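Local coordinates for 2,3-dihydroxybenzoate-AMP ligase (Mycobacterium smegmatis, PDB 5KEI), which belongs to the ANL superfamily of AMP-binding enzymes, in which a large N-terminal part is followed by a smaller C-terminal domain, at residues Thr26-Glu31 against Thr411-Phe416; Val248-Leu253 against Thr297-Val302; Gly348-Phe353 against Leu360-Ile365; Glu403-Gly408 against Phe431-Asp436. All coordinates share one frame; numbering follows the deposited sequence.

Contact 1. Residues Thr26-Glu31 against Thr411-Phe416; sequences TPFPAE and TLNGYF
A single water ties T26 to G414. It donates to G414 O at 2.7 Å and accepts from T26 N at 3.0 Å. Just beyond, the side chain of T26 lies against the backbone of the other segment. T26 CG2 meets N413 O at 3.6 Å. The main side-chain contact is N413 on F28. N413 ND2 stands 3.1 Å above the F28 ring, over its centre. The amide plane is nearly perpendicular to the ring, 84° apart. This fits an amino-aromatic contact in which an N-H looks down on the pi face. N413 CG lies anti to the carbonyl carbon (chi1 -55°), and this swings the amide over to the ring. R32 takes up OD1 of the same amide by a hydrogen bond, which should steady its rotation. Both segments are mostly irregular here. P29 is the N-cap residue of helix 30-38. Residues 411-416 belong to the connection from strand 402-407 to the helix that starts at 419. The two segments are 380 residues apart in the chain. F28 also reaches T411, with F28 CZ 3.4 Å from T411 O. W42 packs edge-to-face with the F28 ring. P29 CD comes within 4.1 Å of N413 OD1.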
# COMPACT_ATOMS: atom_id res chain seq x y z
N THR A 26 13.63 -7.37 -4.44
CA THR A 26 14.47 -7.86 -3.36
C THR A 26 13.74 -9.03 -2.71
O THR A 26 12.77 -8.84 -2.01
CB THR A 26 14.76 -6.79 -2.30
OG1 THR A 26 15.26 -5.60 -2.93
CG2 THR A 26 15.76 -7.31 -1.28
N PRO A 27 14.20 -10.26 -2.97
CA PRO A 27 13.45 -11.43 -2.51
C PRO A 27 13.51 -11.63 -1.01
O PRO A 27 14.36 -11.05 -0.35
CB PRO A 27 14.13 -12.60 -3.24
CG PRO A 27 15.48 -12.11 -3.63
CD PRO A 27 15.34 -10.62 -3.83
N PHE A 28 12.62 -12.46 -0.47
CA PHE A 28 12.76 -12.92 0.90
C PHE A 28 13.98 -13.82 0.99
O PHE A 28 14.19 -14.66 0.12
CB PHE A 28 11.52 -13.69 1.35
CG PHE A 28 10.35 -12.82 1.66
CD1 PHE A 28 10.02 -12.54 2.98
CD2 PHE A 28 9.59 -12.26 0.64
CE1 PHE A 28 8.95 -11.74 3.28
CE2 PHE A 28 8.52 -11.45 0.93
CZ PHE A 28 8.19 -11.19 2.25
N PRO A 29 14.78 -13.66 2.04
CA PRO A 29 15.90 -14.59 2.23
C PRO A 29 15.42 -16.04 2.33
O PRO A 29 14.40 -16.32 2.96
CB PRO A 29 16.52 -14.12 3.55
CG PRO A 29 16.04 -12.68 3.71
CD PRO A 29 14.67 -12.67 3.13
N ALA A 30 16.15 -16.94 1.69
CA ALA A 30 15.84 -18.37 1.63
C ALA A 30 15.44 -18.99 2.98
O ALA A 30 14.45 -19.72 3.06
CB ALA A 30 17.03 -19.12 1.04
N GLU A 31 16.20 -18.71 4.03
CA GLU A 31 15.94 -19.36 5.31
C GLU A 31 14.62 -18.88 5.94
O GLU A 31 13.92 -19.66 6.60
CB GLU A 31 17.11 -19.13 6.29
CG GLU A 31 17.29 -17.69 6.80
CD GLU A 31 17.99 -16.76 5.79
OE1 GLU A 31 18.27 -17.21 4.65
OE2 GLU A 31 18.25 -15.58 6.15
N THR A 411 5.94 -8.78 4.90
CA THR A 411 6.52 -7.44 4.89
C THR A 411 7.67 -7.36 3.88
O THR A 411 8.56 -8.22 3.87
CB THR A 411 7.02 -7.01 6.30
OG1 THR A 411 5.89 -6.82 7.16
CG2 THR A 411 7.81 -5.70 6.23
N LEU A 412 7.67 -6.34 3.03
CA LEU A 412 8.61 -6.27 1.92
C LEU A 412 10.06 -6.13 2.39
O LEU A 412 10.33 -5.66 3.50
CB LEU A 412 8.26 -5.11 0.99
CG LEU A 412 8.88 -3.75 1.28
CD1 LEU A 412 8.55 -2.79 0.15
CD2 LEU A 412 8.41 -3.20 2.61
N ASN A 413 10.98 -6.56 1.54
CA ASN A 413 12.40 -6.53 1.83
C ASN A 413 13.09 -5.45 1.01
O ASN A 413 14.28 -5.18 1.18
CB ASN A 413 12.99 -7.90 1.57
CG ASN A 413 12.28 -8.99 2.34
OD1 ASN A 413 12.55 -9.17 3.52
ND2 ASN A 413 11.36 -9.69 1.69
N GLY A 414 12.33 -4.83 0.12
CA GLY A 414 12.73 -3.62 -0.56
C GLY A 414 11.60 -3.13 -1.44
O GLY A 414 10.74 -3.91 -1.86
N TYR A 415 11.57 -1.83 -1.72
CA TYR A 415 10.66 -1.30 -2.72
C TYR A 415 11.08 -1.79 -4.10
O TYR A 415 12.23 -2.23 -4.30
CB TYR A 415 10.64 0.22 -2.67
CG TYR A 415 9.98 0.76 -1.44
CD1 TYR A 415 10.73 1.34 -0.43
CD2 TYR A 415 8.60 0.69 -1.28
CE1 TYR A 415 10.14 1.83 0.70
CE2 TYR A 415 7.99 1.20 -0.14
CZ TYR A 415 8.77 1.77 0.85
OH TYR A 415 8.21 2.28 2.00
N PHE A 416 10.17 -1.72 -5.07
CA PHE A 416 10.47 -2.24 -6.40
C PHE A 416 11.26 -1.24 -7.23
O PHE A 416 10.85 -0.09 -7.38
CB PHE A 416 9.18 -2.60 -7.14
CG PHE A 416 9.42 -3.26 -8.46
CD1 PHE A 416 9.65 -4.63 -8.53
CD2 PHE A 416 9.42 -2.52 -9.63
CE1 PHE A 416 9.87 -5.25 -9.76
CE2 PHE A 416 9.64 -3.13 -10.86
CZ PHE A 416 9.87 -4.50 -10.91
O HOH W 1 11.52 -5.24 -4.02

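Contact 2. Residues Val248-Leu253 against Thr297-Val302; sequences VYLVAL and TATALV
Strands 248-251 and 298-301 run parallel, their axes 4.6 Å apart at closest approach and inclined by 24°. V248 O is held by two N-H groups. T297 N reaches V248 O at 2.9 Å, in the carbonyl plane on a lone pair. The bond from A298 N to V248 O is longer, 3.3 Å, with the donor above that plane. L250 N then bonds A298 O at 2.8 Å. Farther along the backbones separate, and T299 bridges the gap with its side chain. T299 OG1 lies anti to the backbone N (chi1 -172°) and gives a hydrogen bond to L250 O at 2.8 Å. Next, a water accepts from A252 N and donates to A300 O. The two strands are inner neighbours in the large mixed sheet of the AMP-binding domain. Between them the chain goes through strand 275-278, on the other flank of 248-251, and returns by helix 284-294. Y249 leans along the partner strand. A298 CB sits in the plane of its ring, at the edge, 4.0 Å from Y249 CD1. Y249 OH reaches A300 CB at 3.5 Å. Beyond the strand end, L253 CD1 rests 3.4 Å from A300 O, and A252 CB packs on L301 CD2. F259 and P260 of helix 258-262 also touch L253.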
# COMPACT_ATOMS: atom_id res chain seq x y z
N VAL A 248 -21.06 -10.67 3.99
CA VAL A 248 -21.19 -9.80 2.82
C VAL A 248 -20.35 -8.55 3.08
O VAL A 248 -20.74 -7.70 3.88
CB VAL A 248 -22.67 -9.43 2.55
CG1 VAL A 248 -22.79 -8.60 1.29
CG2 VAL A 248 -23.52 -10.71 2.45
N TYR A 249 -19.19 -8.46 2.43
CA TYR A 249 -18.25 -7.36 2.69
C TYR A 249 -18.46 -6.19 1.72
O TYR A 249 -18.56 -6.38 0.51
CB TYR A 249 -16.81 -7.87 2.61
CG TYR A 249 -15.74 -6.81 2.73
CD1 TYR A 249 -15.36 -6.32 3.96
CD2 TYR A 249 -15.09 -6.33 1.59
CE1 TYR A 249 -14.36 -5.33 4.07
CE2 TYR A 249 -14.10 -5.34 1.68
CZ TYR A 249 -13.74 -4.85 2.92
OH TYR A 249 -12.76 -3.90 3.02
N LEU A 250 -18.56 -4.98 2.25
CA LEU A 250 -18.80 -3.81 1.42
C LEU A 250 -17.50 -3.05 1.21
O LEU A 250 -16.86 -2.61 2.17
CB LEU A 250 -19.84 -2.90 2.06
CG LEU A 250 -20.07 -1.53 1.43
CD1 LEU A 250 -20.94 -1.65 0.17
CD2 LEU A 250 -20.69 -0.58 2.43
N VAL A 251 -17.09 -2.95 -0.05
CA VAL A 251 -15.89 -2.22 -0.43
C VAL A 251 -16.23 -0.75 -0.55
O VAL A 251 -16.78 -0.31 -1.56
CB VAL A 251 -15.31 -2.74 -1.76
CG1 VAL A 251 -14.08 -1.93 -2.19
CG2 VAL A 251 -14.96 -4.23 -1.61
N ALA A 252 -15.93 0.00 0.50
CA ALA A 252 -16.29 1.42 0.54
C ALA A 252 -15.08 2.31 0.22
O ALA A 252 -15.23 3.40 -0.32
CB ALA A 252 -16.87 1.76 1.91
N LEU A 253 -13.90 1.83 0.58
CA LEU A 253 -12.64 2.49 0.23
C LEU A 253 -12.23 2.14 -1.21
O LEU A 253 -12.79 1.21 -1.79
CB LEU A 253 -11.57 2.09 1.23
CG LEU A 253 -11.92 2.51 2.66
CD1 LEU A 253 -11.15 1.69 3.70
CD2 LEU A 253 -11.68 4.02 2.83
N THR A 297 -22.54 -7.47 6.11
CA THR A 297 -22.15 -7.80 7.47
C THR A 297 -20.81 -7.16 7.87
O THR A 297 -20.48 -7.11 9.06
CB THR A 297 -22.05 -9.33 7.66
OG1 THR A 297 -20.92 -9.82 6.93
CG2 THR A 297 -23.33 -10.03 7.17
N ALA A 298 -20.05 -6.68 6.89
CA ALA A 298 -18.70 -6.21 7.15
C ALA A 298 -18.29 -5.10 6.20
O ALA A 298 -18.67 -5.10 5.03
CB ALA A 298 -17.69 -7.39 7.03
N THR A 299 -17.52 -4.14 6.70
CA THR A 299 -16.95 -3.13 5.83
C THR A 299 -15.73 -2.50 6.48
O THR A 299 -15.44 -2.72 7.65
CB THR A 299 -17.97 -2.03 5.47
OG1 THR A 299 -17.40 -1.17 4.47
CG2 THR A 299 -18.35 -1.20 6.70
N ALA A 300 -14.98 -1.73 5.70
CA ALA A 300 -13.81 -1.05 6.22
C ALA A 300 -13.92 0.42 5.87
O ALA A 300 -14.30 0.77 4.75
CB ALA A 300 -12.53 -1.65 5.66
N LEU A 301 -13.60 1.27 6.85
CA LEU A 301 -13.66 2.72 6.68
C LEU A 301 -12.44 3.39 7.30
O LEU A 301 -11.62 2.75 7.94
CB LEU A 301 -14.93 3.31 7.33
CG LEU A 301 -16.31 2.75 6.95
CD1 LEU A 301 -17.38 3.35 7.82
CD2 LEU A 301 -16.59 3.03 5.48
N VAL A 302 -12.36 4.69 7.12
CA VAL A 302 -11.30 5.49 7.70
C VAL A 302 -12.00 6.26 8.84
O VAL A 302 -13.23 6.33 8.83
CB VAL A 302 -10.66 6.41 6.61
CG1 VAL A 302 -11.40 7.74 6.44
CG2 VAL A 302 -9.18 6.62 6.85
O HOH W 2 -14.07 -0.69 2.35

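Contact 3. Residues Gly348-Phe353 against Leu360-Ile365; sequences GLQQVF and LNYTRI
F353 O takes two hydrogen bonds from N361, one from N at 2.8 Å and one from ND2 at 3.1 Å. The two donors come from opposite faces of the carbonyl plane. F353 N returns a bond to N361 O, so F353 and N361 form a hydrogen-bonded pair of this antiparallel beta hairpin. The hairpin belongs to the large mixed sheet. At its other end side chains replace part of the ladder. Q351 N bonds T363 OG1 at 2.9 Å, while T363 O is taken by Q350 NE2 at 2.8 Å, nearly along the C=O axis. The Q350 side chain is extended, with CG anti to the backbone N (chi1 180°), and this carries its amide past T363. Its OE1 is hydrogen-bonded to Q327 on the neighbouring strand. A water joins L349 O, T363 OG1 and R364 O. The N361 amide lies beside the F353 ring with the planes 11° apart, and N361 ND2 is 3.2 Å from F353 CD2. V352 and Y362 form the non-hydrogen-bonded pair, their side chains pointing the same way. The Y362 hydroxyl ends in a hydrogen bond with S237. Y362 CD1 meets both V352 CG2, at 3.7 Å, and Q350 OE1, at 3.6 Å.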
# COMPACT_ATOMS: atom_id res chain seq x y z
N GLY A 348 -19.19 -4.01 17.14
CA GLY A 348 -18.25 -4.84 16.40
C GLY A 348 -17.17 -4.05 15.68
O GLY A 348 -16.83 -4.36 14.55
N LEU A 349 -16.65 -3.03 16.34
CA LEU A 349 -15.54 -2.23 15.85
C LEU A 349 -14.28 -3.07 15.87
O LEU A 349 -14.05 -3.83 16.82
CB LEU A 349 -15.36 -0.97 16.70
CG LEU A 349 -14.02 -0.24 16.65
CD1 LEU A 349 -13.84 0.49 15.31
CD2 LEU A 349 -13.85 0.73 17.84
N GLN A 350 -13.47 -2.94 14.83
CA GLN A 350 -12.12 -3.48 14.87
C GLN A 350 -11.17 -2.40 14.44
O GLN A 350 -11.37 -1.79 13.39
CB GLN A 350 -11.99 -4.70 13.98
CG GLN A 350 -10.61 -5.30 13.98
CD GLN A 350 -10.50 -6.37 12.94
OE1 GLN A 350 -10.71 -6.11 11.76
NE2 GLN A 350 -10.18 -7.60 13.36
N GLN A 351 -10.15 -2.13 15.25
CA GLN A 351 -9.15 -1.16 14.84
C GLN A 351 -8.05 -1.87 14.06
O GLN A 351 -7.62 -2.99 14.42
CB GLN A 351 -8.57 -0.39 16.03
CG GLN A 351 -9.60 0.54 16.71
CD GLN A 351 -8.99 1.80 17.34
OE1 GLN A 351 -8.09 2.42 16.79
NE2 GLN A 351 -9.51 2.19 18.51
N VAL A 352 -7.65 -1.25 12.96
CA VAL A 352 -6.61 -1.80 12.11
C VAL A 352 -5.52 -0.76 11.86
O VAL A 352 -5.77 0.30 11.33
CB VAL A 352 -7.18 -2.25 10.75
CG1 VAL A 352 -6.09 -2.96 9.93
CG2 VAL A 352 -8.40 -3.14 10.97
N PHE A 353 -4.30 -1.08 12.27
CA PHE A 353 -3.14 -0.26 11.97
C PHE A 353 -2.23 -1.06 11.07
O PHE A 353 -1.54 -1.98 11.53
CB PHE A 353 -2.43 0.18 13.25
CG PHE A 353 -1.05 0.74 13.03
CD1 PHE A 353 -0.84 1.80 12.17
CD2 PHE A 353 0.04 0.21 13.72
CE1 PHE A 353 0.44 2.32 11.97
CE2 PHE A 353 1.31 0.73 13.52
CZ PHE A 353 1.51 1.78 12.65
N LEU A 360 0.48 -5.83 9.58
CA LEU A 360 -0.89 -5.52 9.94
C LEU A 360 -1.11 -5.74 11.44
O LEU A 360 -0.74 -6.79 11.99
CB LEU A 360 -1.87 -6.37 9.13
CG LEU A 360 -1.89 -6.15 7.61
CD1 LEU A 360 -2.68 -7.26 6.91
CD2 LEU A 360 -2.49 -4.82 7.30
N ASN A 361 -1.70 -4.74 12.09
CA ASN A 361 -2.11 -4.85 13.50
C ASN A 361 -3.62 -4.75 13.57
O ASN A 361 -4.21 -3.79 13.07
CB ASN A 361 -1.47 -3.75 14.36
CG ASN A 361 0.03 -3.82 14.34
OD1 ASN A 361 0.63 -4.64 15.02
ND2 ASN A 361 0.65 -2.95 13.53
N TYR A 362 -4.23 -5.77 14.17
CA TYR A 362 -5.68 -5.83 14.34
C TYR A 362 -6.03 -6.00 15.80
O TYR A 362 -5.29 -6.67 16.54
CB TYR A 362 -6.32 -7.02 13.62
CG TYR A 362 -6.20 -7.11 12.13
CD1 TYR A 362 -7.19 -6.59 11.31
CD2 TYR A 362 -5.16 -7.80 11.55
CE1 TYR A 362 -7.10 -6.72 9.94
CE2 TYR A 362 -5.06 -7.91 10.20
CZ TYR A 362 -6.03 -7.38 9.40
OH TYR A 362 -5.93 -7.52 8.04
N THR A 363 -7.16 -5.46 16.21
CA THR A 363 -7.81 -5.94 17.42
C THR A 363 -8.50 -7.25 17.04
O THR A 363 -8.90 -7.45 15.89
CB THR A 363 -8.81 -4.92 17.99
OG1 THR A 363 -9.63 -4.38 16.93
CG2 THR A 363 -8.07 -3.79 18.66
N ARG A 364 -8.60 -8.17 17.99
CA ARG A 364 -9.24 -9.45 17.70
C ARG A 364 -10.76 -9.36 17.94
O ARG A 364 -11.25 -8.43 18.60
CB ARG A 364 -8.61 -10.57 18.53
CG ARG A 364 -7.07 -10.69 18.41
CD ARG A 364 -6.57 -10.48 16.97
NE ARG A 364 -5.34 -11.21 16.64
CZ ARG A 364 -4.16 -10.64 16.41
NH1 ARG A 364 -4.02 -9.33 16.49
NH2 ARG A 364 -3.11 -11.40 16.09
N ILE A 365 -11.51 -10.30 17.37
CA ILE A 365 -12.97 -10.20 17.32
C ILE A 365 -13.64 -10.22 18.69
O ILE A 365 -14.58 -9.45 18.95
CB ILE A 365 -13.57 -11.31 16.45
CG1 ILE A 365 -13.17 -11.10 14.99
CG2 ILE A 365 -15.09 -11.33 16.56
CD1 ILE A 365 -13.53 -9.76 14.46
O HOH W 3 -11.84 -6.17 17.04

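Contact 4. Residues Glu403-Gly408 against Phe431-Asp436; sequences ELLVRG and FYRSGD
R407 meets the ring of F431 at both ends of its side chain, CB and the guanidinium. CB sits over one face, 3.9 Å from the ring centroid and 19° off the normal, a CH-pi contact. CG leaves anti to the backbone N, and the chain bends at chi3, which brings the guanidinium to the rim of the ring, beside CE1. R407 NE is 3.9 Å from F431 CE1. R407 CZ comes closer, 3.6 Å from F431 CE1. F431 CE1 lies over the centre of the guanidinium face, with the two planes 30° apart. NH1 also meets CE1 and makes a weak hydrogen bond to D429 O. NH2 ends in a salt bridge to E385.

The strands are antiparallel. V406 and Y432 exchange backbone bonds, Y432 N to V406 O being the shorter at 2.7 Å. S434 N bonds L404 O, but L404 N passes S434 by and bonds D436 O at 3.0 Å. The strand is irregular at G435, consistent with a beta bulge; its positive phi (81°) suits glycine. G435 N makes a weak bond to E403 OE2. L405 and R433 lie side by side, CG to CG 3.7 Å. V406 CG1 meets the edge of the Y432 ring, 3.9 Å from Y432 CD2.

These are the two inner strands of a four-stranded antiparallel sheet. Strand 385-389 flanks 402-407, and strand 450-455 flanks 432-440. R455 forms a salt bridge with D436. Helix 419-425 lies in the connection between the strands, and its S425 bonds the backbone of R433.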
# COMPACT_ATOMS: atom_id res chain seq x y z
N GLU A 403 10.32 4.54 17.30
CA GLU A 403 9.95 4.29 15.93
C GLU A 403 9.70 2.79 15.72
O GLU A 403 10.48 1.94 16.16
CB GLU A 403 11.01 4.79 14.96
CG GLU A 403 10.66 4.52 13.51
CD GLU A 403 11.66 5.10 12.53
OE1 GLU A 403 12.77 5.48 12.97
OE2 GLU A 403 11.31 5.19 11.33
N LEU A 404 8.61 2.48 15.05
CA LEU A 404 8.27 1.10 14.70
C LEU A 404 9.09 0.58 13.51
O LEU A 404 9.15 1.20 12.45
CB LEU A 404 6.78 1.01 14.40
CG LEU A 404 6.29 -0.34 13.89
CD1 LEU A 404 6.45 -1.41 14.96
CD2 LEU A 404 4.85 -0.23 13.41
N LEU A 405 9.75 -0.56 13.72
CA LEU A 405 10.45 -1.28 12.66
C LEU A 405 9.82 -2.67 12.56
O LEU A 405 9.43 -3.25 13.58
CB LEU A 405 11.94 -1.41 12.99
CG LEU A 405 12.96 -0.30 12.75
CD1 LEU A 405 12.55 1.04 13.36
CD2 LEU A 405 14.31 -0.75 13.29
N VAL A 406 9.74 -3.21 11.35
CA VAL A 406 9.03 -4.48 11.17
C VAL A 406 9.66 -5.39 10.13
O VAL A 406 10.24 -4.92 9.13
CB VAL A 406 7.55 -4.23 10.77
CG1 VAL A 406 7.46 -3.42 9.45
CG2 VAL A 406 6.81 -5.55 10.65
N ARG A 407 9.55 -6.68 10.38
CA ARG A 407 9.96 -7.72 9.46
C ARG A 407 9.06 -8.92 9.71
O ARG A 407 8.73 -9.22 10.85
CB ARG A 407 11.43 -8.08 9.68
CG ARG A 407 12.04 -8.91 8.60
CD ARG A 407 13.48 -9.24 8.96
NE ARG A 407 13.57 -10.12 10.12
CZ ARG A 407 14.72 -10.40 10.75
NH1 ARG A 407 15.85 -9.87 10.31
NH2 ARG A 407 14.74 -11.20 11.80
N GLY A 408 8.64 -9.60 8.64
CA GLY A 408 7.80 -10.77 8.78
C GLY A 408 7.34 -11.39 7.47
O GLY A 408 7.75 -10.98 6.38
N PHE A 431 14.86 -4.98 8.55
CA PHE A 431 13.61 -4.45 9.08
C PHE A 431 13.20 -3.21 8.30
O PHE A 431 14.04 -2.34 8.00
CB PHE A 431 13.74 -4.12 10.57
CG PHE A 431 13.71 -5.33 11.48
CD1 PHE A 431 14.83 -6.13 11.64
CD2 PHE A 431 12.56 -5.66 12.19
CE1 PHE A 431 14.80 -7.22 12.48
CE2 PHE A 431 12.53 -6.77 13.03
CZ PHE A 431 13.65 -7.54 13.17
N TYR A 432 11.92 -3.11 7.95
CA TYR A 432 11.40 -1.89 7.34
C TYR A 432 11.19 -0.82 8.41
O TYR A 432 10.60 -1.11 9.45
CB TYR A 432 10.08 -2.18 6.61
CG TYR A 432 9.36 -0.93 6.21
CD1 TYR A 432 9.93 -0.03 5.32
CD2 TYR A 432 8.10 -0.65 6.72
CE1 TYR A 432 9.27 1.13 4.95
CE2 TYR A 432 7.42 0.52 6.35
CZ TYR A 432 8.01 1.40 5.47
OH TYR A 432 7.36 2.57 5.11
N ARG A 433 11.68 0.40 8.18
CA ARG A 433 11.42 1.53 9.10
C ARG A 433 10.15 2.31 8.71
O ARG A 433 10.10 3.00 7.70
CB ARG A 433 12.62 2.47 9.14
CG ARG A 433 13.82 1.93 9.91
CD ARG A 433 14.68 3.07 10.47
NE ARG A 433 15.05 4.02 9.42
CZ ARG A 433 16.03 3.81 8.54
NH1 ARG A 433 16.74 2.70 8.60
NH2 ARG A 433 16.29 4.72 7.61
N SER A 434 9.12 2.20 9.55
CA SER A 434 7.78 2.68 9.22
C SER A 434 7.61 4.19 9.28
O SER A 434 6.74 4.75 8.61
CB SER A 434 6.77 2.03 10.15
OG SER A 434 7.09 2.36 11.50
N GLY A 435 8.41 4.83 10.12
CA GLY A 435 8.27 6.26 10.33
C GLY A 435 7.15 6.56 11.31
O GLY A 435 6.87 7.72 11.59
N ASP A 436 6.51 5.51 11.82
CA ASP A 436 5.43 5.67 12.81
C ASP A 436 5.96 5.66 14.24
O ASP A 436 6.81 4.85 14.59
CB ASP A 436 4.38 4.56 12.65
CG ASP A 436 3.64 4.63 11.32
OD1 ASP A 436 3.22 5.74 10.93
OD2 ASP A 436 3.49 3.58 10.66

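Contact 4 touches two of the others. Its centre is about 14 Å from that of contact 1, where Y415 OH and Y432 OH are 3.2 Å apart, probably hydrogen-bonded. Y415 OH also bonds E357. F28 CE1 meets G408 O at 3.4 Å. Contact 4 also meets contact 3: F353 CE2 packs on L404 CD2 at 3.7 Å. Contacts 2 and 3 share the nine-stranded sheet, with strand 325-328 between them and centres about 14 Å apart. Contact 1 closes a long loop of chain that contains contacts 2 and 3. Contacts 1 and 2 lie on opposite sides of the chain centre, about 30 Å apart between centres.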